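Local coordinates for protein aerobactin synthase IucC (Klebsiella pneumoniae, PDB 6CN7) that probably catalyses the ATP-dependent attachment of a second N-acetyl-N-hydroxylysine to citryl-N-acetyl-N-hydroxylysine, completing the siderophore aerobactin, at residues 412-417 and 476-481. The protein carries 5 engineered substitutions. Numbering follows the deposited sequence.
Sequences HLLCRY and DYLIHD
Leu414 meets Leu478 and Ile479 in a sparse helix–helix contact of the FhuF-like region of this IucA/IucC-family synthetase, joining the last turns of helix 395-417 to the first turns of helix 475-499. The nearest CA atoms across the two segments, those of Leu414 and Leu478, are 8.3 Å from each other; the small buried area of 111 Å² and just two apolar residue pairs show that these segments meet through side chains, mainly at their ends. Leu414 CB points toward the other helix but stays 6.3 Å from Leu478 CB. With CG anti to the backbone N (chi1 170°), the chain reaches outward, yet CG is still 5.1 Å from Leu478 CB. Contact comes at the methyls, where CD1 lies 4.0 Å from Leu478 CD1 and 4.1 Å from Leu478 CB, touching that leucine at both its root and one branch. Val452 and Ala420, on neighbouring strands, also pack on Leu478, while Phe533 packs on Ile479. Elsewhere on helix 395-417, His412 and Tyr417 hydrogen-bond to OD2 of Asp311 and Arg416 forms a salt bridge with it, tying the helix to Asp311. The second methyl of Leu414, CD2, faces the end of Ile479, a looser 4.4 Å from its CD1.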
# COMPACT_ATOMS: atom_id res chain seq x y z
N HIS A 412 -41.85 4.99 -16.64
CA HIS A 412 -43.06 4.35 -16.15
C HIS A 412 -42.90 3.93 -14.69
O HIS A 412 -43.79 4.16 -13.86
CB HIS A 412 -43.41 3.14 -17.02
CG HIS A 412 -44.59 2.36 -16.54
ND1 HIS A 412 -45.87 2.85 -16.56
CD2 HIS A 412 -44.67 1.11 -16.03
CE1 HIS A 412 -46.70 1.94 -16.09
NE2 HIS A 412 -46.00 0.88 -15.75
N LEU A 413 -41.77 3.31 -14.36
CA LEU A 413 -41.50 2.96 -12.97
C LEU A 413 -41.65 4.17 -12.06
O LEU A 413 -42.22 4.07 -10.97
CB LEU A 413 -40.09 2.37 -12.85
CG LEU A 413 -39.65 1.89 -11.46
CD1 LEU A 413 -40.55 0.77 -10.95
CD2 LEU A 413 -38.20 1.44 -11.49
N LEU A 414 -41.16 5.33 -12.50
CA LEU A 414 -41.22 6.54 -11.68
C LEU A 414 -42.66 7.03 -11.53
O LEU A 414 -43.13 7.27 -10.41
CB LEU A 414 -40.34 7.63 -12.29
CG LEU A 414 -40.47 9.03 -11.68
CD1 LEU A 414 -40.11 9.01 -10.20
CD2 LEU A 414 -39.61 10.03 -12.43
N CYS A 415 -43.37 7.20 -12.65
CA CYS A 415 -44.67 7.86 -12.60
C CYS A 415 -45.73 6.98 -11.94
O CYS A 415 -46.66 7.51 -11.32
CB CYS A 415 -45.11 8.25 -14.01
SG CYS A 415 -44.00 9.42 -14.80
N ARG A 416 -45.62 5.66 -12.07
CA ARG A 416 -46.62 4.76 -11.51
C ARG A 416 -46.30 4.36 -10.07
O ARG A 416 -47.21 4.31 -9.23
CB ARG A 416 -46.73 3.51 -12.38
CG ARG A 416 -47.62 2.39 -11.80
CD ARG A 416 -48.89 2.22 -12.60
NE ARG A 416 -49.69 1.09 -12.16
CZ ARG A 416 -49.83 -0.06 -12.82
NH1 ARG A 416 -49.23 -0.25 -13.98
NH2 ARG A 416 -50.60 -1.02 -12.31
N TYR A 417 -45.03 4.08 -9.77
CA TYR A 417 -44.64 3.56 -8.47
C TYR A 417 -43.84 4.55 -7.64
O TYR A 417 -43.44 4.22 -6.52
CB TYR A 417 -43.84 2.26 -8.66
CG TYR A 417 -44.59 1.20 -9.43
CD1 TYR A 417 -45.60 0.47 -8.83
CD2 TYR A 417 -44.28 0.93 -10.75
CE1 TYR A 417 -46.29 -0.51 -9.53
CE2 TYR A 417 -44.96 -0.04 -11.46
CZ TYR A 417 -45.97 -0.75 -10.84
OH TYR A 417 -46.65 -1.72 -11.54
N ASP A 476 -39.81 17.07 -7.93
CA ASP A 476 -38.76 17.82 -8.62
C ASP A 476 -37.38 17.27 -8.29
O ASP A 476 -36.46 17.40 -9.11
CB ASP A 476 -38.85 19.30 -8.27
CG ASP A 476 -39.95 20.02 -9.03
OD1 ASP A 476 -40.82 19.33 -9.60
OD2 ASP A 476 -39.94 21.27 -9.05
N TYR A 477 -37.20 16.68 -7.11
CA TYR A 477 -35.94 16.01 -6.80
C TYR A 477 -35.70 14.82 -7.72
O TYR A 477 -34.57 14.56 -8.14
CB TYR A 477 -35.91 15.55 -5.34
CG TYR A 477 -35.24 16.49 -4.36
CD1 TYR A 477 -33.88 16.78 -4.46
CD2 TYR A 477 -35.96 17.06 -3.32
CE1 TYR A 477 -33.26 17.62 -3.55
CE2 TYR A 477 -35.35 17.90 -2.40
CZ TYR A 477 -34.00 18.18 -2.53
OH TYR A 477 -33.40 19.02 -1.62
N LEU A 478 -36.76 14.08 -8.04
CA LEU A 478 -36.60 12.79 -8.71
C LEU A 478 -36.48 12.91 -10.22
O LEU A 478 -35.89 12.04 -10.85
CB LEU A 478 -37.78 11.87 -8.35
CG LEU A 478 -37.90 11.49 -6.88
CD1 LEU A 478 -39.13 10.64 -6.66
CD2 LEU A 478 -36.65 10.76 -6.39
N ILE A 479 -37.04 13.97 -10.81
CA ILE A 479 -36.88 14.16 -12.25
C ILE A 479 -35.41 14.16 -12.64
O ILE A 479 -35.02 13.58 -13.66
CB ILE A 479 -37.57 15.47 -12.69
CG1 ILE A 479 -39.09 15.31 -12.63
CG2 ILE A 479 -37.15 15.87 -14.11
CD1 ILE A 479 -39.65 14.27 -13.58
N HIS A 480 -34.57 14.80 -11.82
CA HIS A 480 -33.16 14.94 -12.18
C HIS A 480 -32.49 13.57 -12.31
O HIS A 480 -31.63 13.38 -13.18
CB HIS A 480 -32.44 15.80 -11.15
CG HIS A 480 -32.89 17.22 -11.15
ND1 HIS A 480 -32.48 18.14 -12.09
CD2 HIS A 480 -33.75 17.89 -10.33
CE1 HIS A 480 -33.05 19.31 -11.85
NE2 HIS A 480 -33.82 19.18 -10.79
N ASP A 481 -32.85 12.62 -11.46
CA ASP A 481 -32.34 11.26 -11.60
C ASP A 481 -32.53 10.75 -13.02
O ASP A 481 -31.78 9.87 -13.47
CB ASP A 481 -33.03 10.32 -10.60
CG ASP A 481 -32.11 9.88 -9.47
OD1 ASP A 481 -30.94 10.33 -9.43
OD2 ASP A 481 -32.55 9.09 -8.60